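Local coordinates for protein 1-deoxy-D-xylulose 5-phosphate reductoisomerase (Moraxella catarrhalis, PDB 4ZQG) that catalyses the nicotinamide-cofactor-dependent rearrangement and reduction of 1-deoxy-D-xylulose 5-phosphate to 2-C-methyl-D-erythritol 4-phosphate in the MEP pathway, at residues G16-G19 with D20-A24; V211-P214 with N215-M218. All coordinates share one frame; numbering follows the deposited sequence.

In the fold
Interaction 1 comes first along the chain, at the start of helix 17-26, just beyond the turn that follows strand 7-12 in the middle of the seven-stranded parallel sheet. Interaction 2 follows some 190 residues later, in the loop that links helices 207-211 and 220-228. The two belong to different parts of the fold, and their centres are about 15 Å apart, yet both touch the same NAD. Ser-17 and Ile-18 hold its pyrophosphate, and Ile-18 lies against one face of the nicotinamide, while residues 211-218 reach both its carboxamide and fosmidomycin. They also meet directly: Ser-17 OG packs 3.4 Å from Ser-217 O. Cofactor site and inhibitor-covering loop are thus joined at the nicotinamide end.

Interaction 1 of 2, residues G16-G19 with D20-A24; sequences GSIG and DSTLA. With NAD (nicotinamide-adenine-dinucleotide), chain C.
Asp-20 N donates to Gly-16 O at 2.8 Å, closing the first turn of helix 17-26, the helix that follows the first strand of the Rossmann fold. Gly-16 holds the N-cap position, and the glycine-rich turn it ends lets the NAD pyrophosphate settle against the helix N-terminus. Ser-17 N reaches O2A of the adenosine-side phosphate at 3.0 Å. Ile-18 N takes O2N of the other phosphate, also at 3.0 Å, with a nearly straight N-H (170°). Both amides belong to the first helical turn, so the helix dipole probably adds to the grip on the negative phosphates.

From CB outward, Ile-18 runs along the cofactor: CB lies 3.5 Å from NAD O2N. CG1 stands beside the backbone N (chi1 -70°), the same side on which the phosphate is held, and comes within 3.3 Å of O2N. CD1 then extends over the nicotinamide ring, 3.4 Å from C3N and nearly as near the carboxamide carbon C7N, so the ring has a hydrocarbon floor beneath this face. The other branch, CG2, leaves the cofactor and comes to 4.2 Å from Thr-22 OG1, one turn further on. Ala-104 and Ala-127 pack against the same isoleucine.

On the second turn, Ser-21 N and Leu-23 N continue the helical ladder to Ser-17 O and Gly-19 O. A water bonded to Ser-21 OG adds a weak bond to Ser-17 O. Asp-20 turns its carboxylate outward to a salt bridge with Lys-46, while Leu-23 packs on Leu-50 and Phe-54 of helix 44-54. Ile-18 O is gripped twice: Thr-22 N approaches it end-on, and Thr-22 OG1 donates from 2.9 Å, standing 47° out of the carbonyl plane.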
ATOM      1  N   GLY A  16      -9.809 -27.085   9.430  1.00 52.04           N
ATOM      2  CA  GLY A  16      -9.178 -26.967   8.125  1.00 52.52           C
ATOM      3  C   GLY A  16      -7.958 -26.057   8.138  1.00 52.94           C
ATOM      4  O   GLY A  16      -7.443 -25.666   9.199  1.00 53.22           O
ATOM      5  N   SER A  17      -7.521 -25.699   6.937  1.00 53.51           N
ATOM      6  CA  SER A  17      -6.296 -24.938   6.728  1.00 53.97           C
ATOM      7  C   SER A  17      -6.382 -23.565   7.417  1.00 51.24           C
ATOM      8  O   SER A  17      -5.531 -23.178   8.230  1.00 48.53           O
ATOM      9  CB  SER A  17      -6.131 -24.764   5.223  1.00 55.83           C
ATOM     10  OG  SER A  17      -4.799 -24.520   4.909  1.00 61.64           O
ATOM     11  N   ILE A  18      -7.478 -22.871   7.115  1.00 49.96           N
ATOM     12  CA  ILE A  18      -7.751 -21.572   7.666  1.00 49.87           C
ATOM     13  C   ILE A  18      -7.808 -21.709   9.195  1.00 49.70           C
ATOM     14  O   ILE A  18      -7.210 -20.923   9.938  1.00 50.68           O
ATOM     15  CB  ILE A  18      -9.047 -20.966   7.030  1.00 49.59           C
ATOM     16  CG1 ILE A  18      -8.809 -20.592   5.594  1.00 50.44           C
ATOM     17  CG2 ILE A  18      -9.526 -19.750   7.780  1.00 49.10           C
ATOM     18  CD1 ILE A  18      -7.823 -19.447   5.375  1.00 51.69           C
ATOM     19  N   GLY A  19      -8.507 -22.723   9.666  1.00 49.85           N
ATOM     20  CA  GLY A  19      -8.613 -22.956  11.096  1.00 49.76           C
ATOM     21  C   GLY A  19      -7.291 -23.158  11.768  1.00 49.87           C
ATOM     22  O   GLY A  19      -7.043 -22.585  12.815  1.00 48.90           O
ATOM     23  N   ASP A  20      -6.429 -23.979  11.172  1.00 51.27           N
ATOM     24  CA  ASP A  20      -5.063 -24.120  11.682  1.00 52.82           C
ATOM     25  C   ASP A  20      -4.361 -22.773  11.880  1.00 52.15           C
ATOM     26  O   ASP A  20      -3.782 -22.546  12.948  1.00 53.20           O
ATOM     27  CB  ASP A  20      -4.212 -24.983  10.748  1.00 55.89           C
ATOM     28  CG  ASP A  20      -4.545 -26.465  10.815  1.00 59.15           C
ATOM     29  OD1 ASP A  20      -4.026 -27.186   9.948  1.00 63.82           O
ATOM     30  OD2 ASP A  20      -5.294 -26.940  11.703  1.00 61.64           O
ATOM     31  N   SER A  21      -4.408 -21.885  10.863  1.00 50.57           N
ATOM     32  CA  SER A  21      -3.709 -20.618  10.936  1.00 49.90           C
ATOM     33  C   SER A  21      -4.283 -19.714  11.986  1.00 49.54           C
ATOM     34  O   SER A  21      -3.535 -19.025  12.665  1.00 49.28           O
ATOM     35  CB  SER A  21      -3.748 -19.878   9.614  1.00 50.80           C
ATOM     36  OG  SER A  21      -2.986 -20.547   8.631  1.00 51.33           O
ATOM     37  N   THR A  22      -5.617 -19.698  12.102  1.00 48.96           N
ATOM     38  CA  THR A  22      -6.309 -18.880  13.110  1.00 47.92           C
ATOM     39  C   THR A  22      -5.823 -19.319  14.468  1.00 48.14           C
ATOM     40  O   THR A  22      -5.348 -18.524  15.288  1.00 48.34           O
ATOM     41  CB  THR A  22      -7.826 -19.044  12.968  1.00 47.73           C
ATOM     42  OG1 THR A  22      -8.192 -18.781  11.609  1.00 47.88           O
ATOM     43  CG2 THR A  22      -8.587 -18.126  13.848  1.00 47.75           C
ATOM     44  N   LEU A  23      -5.884 -20.610  14.695  1.00 48.11           N
ATOM     45  CA  LEU A  23      -5.523 -21.133  16.008  1.00 49.16           C
ATOM     46  C   LEU A  23      -4.085 -20.875  16.285  1.00 49.51           C
ATOM     47  O   LEU A  23      -3.717 -20.629  17.441  1.00 50.84           O
ATOM     48  CB  LEU A  23      -5.886 -22.639  16.160  1.00 49.08           C
ATOM     49  CG  LEU A  23      -7.419 -22.807  16.192  1.00 48.68           C
ATOM     50  CD1 LEU A  23      -7.915 -24.233  16.105  1.00 48.83           C
ATOM     51  CD2 LEU A  23      -7.978 -22.085  17.396  1.00 48.75           C
ATOM     52  N   ALA A  24      -3.249 -20.887  15.244  1.00 49.68           N
ATOM     53  CA  ALA A  24      -1.806 -20.651  15.473  1.00 49.51           C
ATOM     54  C   ALA A  24      -1.569 -19.259  16.016  1.00 50.61           C
ATOM     55  O   ALA A  24      -0.661 -19.049  16.827  1.00 53.15           O
ATOM     56  CB  ALA A  24      -0.991 -20.942  14.241  1.00 48.58           C
TER
HETATM   57  PA  NAD C 501     -10.531 -26.899   4.219  1.00 62.32           P
HETATM   58  O1A NAD C 501     -11.072 -27.824   3.184  1.00 61.38           O
HETATM   59  O2A NAD C 501      -9.088 -26.986   4.670  1.00 63.15           O
HETATM   60  O5B NAD C 501     -11.480 -26.835   5.527  1.00 62.55           O
HETATM   61  C5B NAD C 501     -12.880 -26.610   5.481  1.00 63.69           C
HETATM   62  C4B NAD C 501     -13.482 -26.581   6.895  1.00 65.55           C
HETATM   63  O4B NAD C 501     -14.913 -26.553   6.746  1.00 65.62           O
HETATM   64  C3B NAD C 501     -13.130 -27.811   7.744  1.00 66.06           C
HETATM   65  O3B NAD C 501     -12.950 -27.478   9.123  1.00 65.19           O
HETATM   66  C2B NAD C 501     -14.348 -28.706   7.576  1.00 66.67           C
HETATM   67  O2B NAD C 501     -14.674 -29.444   8.752  1.00 67.18           O
HETATM   68  C1B NAD C 501     -15.494 -27.755   7.248  1.00 67.13           C
HETATM   69  N9A NAD C 501     -16.449 -28.366   6.276  1.00 68.81           N
HETATM   70  C8A NAD C 501     -16.121 -28.959   5.115  1.00 69.50           C
HETATM   71  N7A NAD C 501     -17.220 -29.422   4.471  1.00 69.07           N
HETATM   72  C5A NAD C 501     -18.281 -29.133   5.223  1.00 68.03           C
HETATM   73  C6A NAD C 501     -19.733 -29.379   5.081  1.00 68.92           C
HETATM   74  N6A NAD C 501     -20.226 -30.022   3.975  1.00 70.26           N
HETATM   75  N1A NAD C 501     -20.500 -28.930   6.097  1.00 66.69           N
HETATM   76  C2A NAD C 501     -19.981 -28.312   7.199  1.00 67.37           C
HETATM   77  N3A NAD C 501     -18.667 -28.063   7.399  1.00 66.48           N
HETATM   78  C4A NAD C 501     -17.783 -28.448   6.435  1.00 68.19           C
HETATM   79  O3  NAD C 501     -10.826 -25.414   3.650  1.00 64.62           O
HETATM   80  PN  NAD C 501      -9.864 -24.122   3.597  1.00 60.55           P
HETATM   81  O1N NAD C 501      -8.880 -24.405   2.483  1.00 60.38           O
HETATM   82  O2N NAD C 501      -9.491 -23.759   5.015  1.00 58.61           O
HETATM   83  O5D NAD C 501     -10.970 -23.085   3.063  1.00 64.61           O
HETATM   84  C5D NAD C 501     -11.904 -22.459   3.944  1.00 65.61           C
HETATM   85  C4D NAD C 501     -12.565 -21.267   3.249  1.00 67.38           C
HETATM   86  O4D NAD C 501     -11.710 -20.121   3.229  1.00 69.58           O
HETATM   87  C3D NAD C 501     -12.882 -21.599   1.802  1.00 67.52           C
HETATM   88  O3D NAD C 501     -14.104 -20.943   1.480  1.00 65.20           O
HETATM   89  C2D NAD C 501     -11.706 -21.053   1.024  1.00 68.55           C
HETATM   90  O2D NAD C 501     -12.060 -20.786  -0.341  1.00 68.81           O
HETATM   91  C1D NAD C 501     -11.335 -19.827   1.866  1.00 69.61           C
HETATM   92  N1N NAD C 501      -9.906 -19.492   1.771  1.00 70.35           N
HETATM   93  C2N NAD C 501      -8.952 -20.365   2.182  1.00 69.89           C
HETATM   94  C3N NAD C 501      -7.582 -20.053   2.058  1.00 69.06           C
HETATM   95  C7N NAD C 501      -6.492 -20.984   2.525  1.00 67.87           C
HETATM   96  O7N NAD C 501      -5.358 -20.562   2.666  1.00 65.08           O
HETATM   97  N7N NAD C 501      -6.768 -22.257   2.800  1.00 69.96           N
HETATM   98  C4N NAD C 501      -7.228 -18.829   1.513  1.00 64.65           C
HETATM   99  C5N NAD C 501      -8.223 -17.966   1.127  1.00 64.77           C
HETATM  100  C6N NAD C 501      -9.560 -18.303   1.253  1.00 66.65           C
HETATM  101  O   HOH W   1      -4.082 -21.196   5.988  1.00 52.81           O

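Interaction 2 of 2, residues V211-P214 with N215-M218; sequences VNHP and NWSM. With FOM (3-[formyl(hydroxy)amino]propylphosphonic acid), chain E; NAD (nicotinamide-adenine-dinucleotide), chain C.
Between His-213 and Trp-216 the chain folds back in a type I beta turn, with Pro-214 and Asn-215 at its corners and the flanking CA atoms of His-213 and Trp-216 5.6 Å apart. The turn is clasped by a side chain: Asn-215 N donates to His-213 ND1 at 3.1 Å, lying only 4° out of the imidazole plane. At the other end of the ring, NE2 is hydrogen-bonded to Ser-190 OG, so the ring is tied at both nitrogens. Asn-215 ND2 bonds Pro-256 O, fastening the corner to a neighbouring loop.

Trp-216 turns the edge of its five-membered ring to the face of His-213, a T-shaped pair with centroids of the two rings 5.1 Å apart and planes at 73°. One face of the indole covers the propyl chain of fosmidomycin, where C2 comes 3.6 Å from Trp-216 NE1. Pro-278 and Met-280 also touch this indole.

Met-218 comes in beside them. Its SD lies 3.5 Å from fosmidomycin C2, and the bend at chi3 (-80°) swings CE back to 4.0 Å from His-213 CD2. Nearer the backbone, Met-218 CB is 3.4 Å from the carboxamide N7N of NAD, so one side chain spans inhibitor and cofactor. The loop probably serves as the flap that closes over the active site, as in related reductoisomerases. Its indole and thioether meet the inhibitor's hydrocarbon linker by dispersion, whereas Ser-190 and Ser-226 hydrogen-bond fosmidomycin, probably through its phosphonate.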
ATOM      1  N   VAL A 211      -3.373 -30.128  -7.282  1.00 82.55           N
ATOM      2  CA  VAL A 211      -3.679 -29.861  -5.879  1.00 83.54           C
ATOM      3  C   VAL A 211      -2.528 -29.153  -5.175  1.00 82.80           C
ATOM      4  O   VAL A 211      -2.756 -28.446  -4.203  1.00 87.11           O
ATOM      5  CB  VAL A 211      -4.051 -31.150  -5.087  1.00 84.01           C
ATOM      6  N   ASN A 212      -1.302 -29.338  -5.655  1.00 80.81           N
ATOM      7  CA  ASN A 212      -0.143 -28.773  -4.979  1.00 81.80           C
ATOM      8  C   ASN A 212       0.331 -27.479  -5.655  1.00 82.80           C
ATOM      9  O   ASN A 212       0.523 -27.409  -6.880  1.00 82.99           O
ATOM     10  CB  ASN A 212       0.969 -29.836  -4.800  1.00 82.87           C
ATOM     11  CG  ASN A 212       0.580 -30.914  -3.770  1.00 83.07           C
ATOM     12  OD1 ASN A 212       0.322 -30.615  -2.600  1.00 80.77           O
ATOM     13  ND2 ASN A 212       0.499 -32.164  -4.214  1.00 85.44           N
ATOM     14  N   HIS A 213       0.473 -26.451  -4.829  1.00 81.38           N
ATOM     15  CA  HIS A 213       0.641 -25.087  -5.293  1.00 83.66           C
ATOM     16  C   HIS A 213       2.038 -24.637  -4.916  1.00 80.79           C
ATOM     17  O   HIS A 213       2.447 -24.847  -3.786  1.00 78.79           O
ATOM     18  CB  HIS A 213      -0.410 -24.189  -4.618  1.00 84.65           C
ATOM     19  CG  HIS A 213      -0.499 -22.805  -5.191  1.00 88.25           C
ATOM     20  ND1 HIS A 213       0.516 -21.882  -5.063  1.00 89.06           N
ATOM     21  CD2 HIS A 213      -1.483 -22.181  -5.881  1.00 87.36           C
ATOM     22  CE1 HIS A 213       0.173 -20.754  -5.659  1.00 87.64           C
ATOM     23  NE2 HIS A 213      -1.034 -20.913  -6.168  1.00 88.28           N
ATOM     24  N   PRO A 214       2.768 -23.998  -5.850  1.00 81.34           N
ATOM     25  CA  PRO A 214       4.151 -23.539  -5.568  1.00 79.97           C
ATOM     26  C   PRO A 214       4.342 -22.712  -4.280  1.00 75.66           C
ATOM     27  O   PRO A 214       5.287 -22.952  -3.547  1.00 75.14           O
ATOM     28  CB  PRO A 214       4.500 -22.694  -6.800  1.00 80.84           C
ATOM     29  CG  PRO A 214       3.635 -23.240  -7.894  1.00 81.74           C
ATOM     30  CD  PRO A 214       2.355 -23.680  -7.235  1.00 82.19           C
ATOM     31  N   ASN A 215       3.441 -21.772  -4.016  1.00 72.71           N
ATOM     32  CA  ASN A 215       3.548 -20.831  -2.893  1.00 71.02           C
ATOM     33  C   ASN A 215       2.635 -20.956  -1.690  1.00 69.49           C
ATOM     34  O   ASN A 215       2.916 -20.389  -0.639  1.00 72.79           O
ATOM     35  CB  ASN A 215       3.308 -19.441  -3.456  1.00 70.81           C
ATOM     36  CG  ASN A 215       4.206 -19.149  -4.615  1.00 69.70           C
ATOM     37  OD1 ASN A 215       5.354 -19.610  -4.632  1.00 63.96           O
ATOM     38  ND2 ASN A 215       3.686 -18.404  -5.613  1.00 70.41           N
ATOM     39  N   TRP A 216       1.527 -21.657  -1.832  1.00 69.07           N
ATOM     40  CA  TRP A 216       0.503 -21.704  -0.793  1.00 67.72           C
ATOM     41  C   TRP A 216       0.210 -23.147  -0.405  1.00 66.08           C
ATOM     42  O   TRP A 216       0.263 -24.024  -1.264  1.00 67.39           O
ATOM     43  CB  TRP A 216      -0.798 -21.125  -1.332  1.00 67.69           C
ATOM     44  CG  TRP A 216      -0.877 -19.703  -1.530  1.00 66.09           C
ATOM     45  CD1 TRP A 216      -0.859 -19.038  -2.722  1.00 67.42           C
ATOM     46  CD2 TRP A 216      -1.077 -18.717  -0.521  1.00 66.53           C
ATOM     47  NE1 TRP A 216      -1.022 -17.693  -2.512  1.00 65.76           N
ATOM     48  CE2 TRP A 216      -1.153 -17.467  -1.171  1.00 64.25           C
ATOM     49  CE3 TRP A 216      -1.186 -18.762   0.870  1.00 64.75           C
ATOM     50  CZ2 TRP A 216      -1.327 -16.287  -0.483  1.00 64.61           C
ATOM     51  CZ3 TRP A 216      -1.354 -17.583   1.555  1.00 65.48           C
ATOM     52  CH2 TRP A 216      -1.428 -16.356   0.877  1.00 65.70           C
ATOM     53  N   SER A 217      -0.105 -23.373   0.872  1.00 65.06           N
ATOM     54  CA  SER A 217      -0.697 -24.629   1.346  1.00 65.39           C
ATOM     55  C   SER A 217      -2.115 -24.367   1.808  1.00 64.12           C
ATOM     56  O   SER A 217      -2.334 -23.551   2.701  1.00 64.37           O
ATOM     57  CB  SER A 217       0.079 -25.184   2.522  1.00 67.99           C
ATOM     58  OG  SER A 217       0.970 -26.165   2.073  1.00 70.95           O
ATOM     59  N   MET A 218      -3.079 -25.032   1.185  1.00 63.35           N
ATOM     60  CA  MET A 218      -4.482 -24.725   1.411  1.00 63.05           C
ATOM     61  C   MET A 218      -5.317 -25.981   1.357  1.00 63.82           C
ATOM     62  O   MET A 218      -4.792 -27.079   1.136  1.00 60.01           O
ATOM     63  CB  MET A 218      -4.962 -23.759   0.334  1.00 66.33           C
ATOM     64  CG  MET A 218      -4.056 -22.554   0.134  1.00 67.97           C
ATOM     65  SD  MET A 218      -4.546 -21.619  -1.317  1.00 75.12           S
ATOM     66  CE  MET A 218      -3.812 -22.591  -2.637  1.00 72.19           C
TER
HETATM   67  O2  FOM E 503      -6.765 -17.425  -2.533  1.00 59.95           O
HETATM   68  N1  FOM E 503      -5.496 -17.444  -1.992  1.00 59.40           N
HETATM   69  C1  FOM E 503      -5.165 -16.666  -1.045  1.00 59.35           C
HETATM   70  O1  FOM E 503      -5.957 -15.854  -0.595  1.00 58.20           O
HETATM   71  C2  FOM E 503      -4.573 -18.371  -2.639  1.00 58.82           C
HETATM   72  C3  FOM E 503      -4.557 -17.761  -4.042  1.00 58.85           C
HETATM   73  C4  FOM E 503      -3.839 -18.635  -5.031  1.00 59.17           C
HETATM   74  PA1 FOM E 503      -4.066 -17.821  -6.597  1.00 58.11           P
HETATM   75  OP1 FOM E 503      -3.296 -16.428  -6.507  1.00 65.68           O
HETATM   76  OP2 FOM E 503      -5.467 -17.427  -6.747  1.00 60.06           O
HETATM   77  OP3 FOM E 503      -3.577 -18.676  -7.893  1.00 57.30           O
HETATM   78  PA  NAD C 501     -10.531 -26.899   4.219  1.00 62.32           P
HETATM   79  O1A NAD C 501     -11.072 -27.824   3.184  1.00 61.38           O
HETATM   80  O2A NAD C 501      -9.088 -26.986   4.670  1.00 63.15           O
HETATM   81  O5B NAD C 501     -11.480 -26.835   5.527  1.00 62.55           O
HETATM   82  C5B NAD C 501     -12.880 -26.610   5.481  1.00 63.69           C
HETATM   83  C4B NAD C 501     -13.482 -26.581   6.895  1.00 65.55           C
HETATM   84  O4B NAD C 501     -14.913 -26.553   6.746  1.00 65.62           O
HETATM   85  C3B NAD C 501     -13.130 -27.811   7.744  1.00 66.06           C
HETATM   86  O3B NAD C 501     -12.950 -27.478   9.123  1.00 65.19           O
HETATM   87  C2B NAD C 501     -14.348 -28.706   7.576  1.00 66.67           C
HETATM   88  O2B NAD C 501     -14.674 -29.444   8.752  1.00 67.18           O
HETATM   89  C1B NAD C 501     -15.494 -27.755   7.248  1.00 67.13           C
HETATM   90  N9A NAD C 501     -16.449 -28.366   6.276  1.00 68.81           N
HETATM   91  C8A NAD C 501     -16.121 -28.959   5.115  1.00 69.50           C
HETATM   92  N7A NAD C 501     -17.220 -29.422   4.471  1.00 69.07           N
HETATM   93  C5A NAD C 501     -18.281 -29.133   5.223  1.00 68.03           C
HETATM   94  C6A NAD C 501     -19.733 -29.379   5.081  1.00 68.92           C
HETATM   95  N6A NAD C 501     -20.226 -30.022   3.975  1.00 70.26           N
HETATM   96  N1A NAD C 501     -20.500 -28.930   6.097  1.00 66.69           N
HETATM   97  C2A NAD C 501     -19.981 -28.312   7.199  1.00 67.37           C
HETATM   98  N3A NAD C 501     -18.667 -28.063   7.399  1.00 66.48           N
HETATM   99  C4A NAD C 501     -17.783 -28.448   6.435  1.00 68.19           C
HETATM  100  O3  NAD C 501     -10.826 -25.414   3.650  1.00 64.62           O
HETATM  101  PN  NAD C 501      -9.864 -24.122   3.597  1.00 60.55           P
HETATM  102  O1N NAD C 501      -8.880 -24.405   2.483  1.00 60.38           O
HETATM  103  O2N NAD C 501      -9.491 -23.759   5.015  1.00 58.61           O
HETATM  104  O5D NAD C 501     -10.970 -23.085   3.063  1.00 64.61           O
HETATM  105  C5D NAD C 501     -11.904 -22.459   3.944  1.00 65.61           C
HETATM  106  C4D NAD C 501     -12.565 -21.267   3.249  1.00 67.38           C
HETATM  107  O4D NAD C 501     -11.710 -20.121   3.229  1.00 69.58           O
HETATM  108  C3D NAD C 501     -12.882 -21.599   1.802  1.00 67.52           C
HETATM  109  O3D NAD C 501     -14.104 -20.943   1.480  1.00 65.20           O
HETATM  110  C2D NAD C 501     -11.706 -21.053   1.024  1.00 68.55           C
HETATM  111  O2D NAD C 501     -12.060 -20.786  -0.341  1.00 68.81           O
HETATM  112  C1D NAD C 501     -11.335 -19.827   1.866  1.00 69.61           C
HETATM  113  N1N NAD C 501      -9.906 -19.492   1.771  1.00 70.35           N
HETATM  114  C2N NAD C 501      -8.952 -20.365   2.182  1.00 69.89           C
HETATM  115  C3N NAD C 501      -7.582 -20.053   2.058  1.00 69.06           C
HETATM  116  C7N NAD C 501      -6.492 -20.984   2.525  1.00 67.87           C
HETATM  117  O7N NAD C 501      -5.358 -20.562   2.666  1.00 65.08           O
HETATM  118  N7N NAD C 501      -6.768 -22.257   2.800  1.00 69.96           N
HETATM  119  C4N NAD C 501      -7.228 -18.829   1.513  1.00 64.65           C
HETATM  120  C5N NAD C 501      -8.223 -17.966   1.127  1.00 64.77           C
HETATM  121  C6N NAD C 501      -9.560 -18.303   1.253  1.00 66.65           C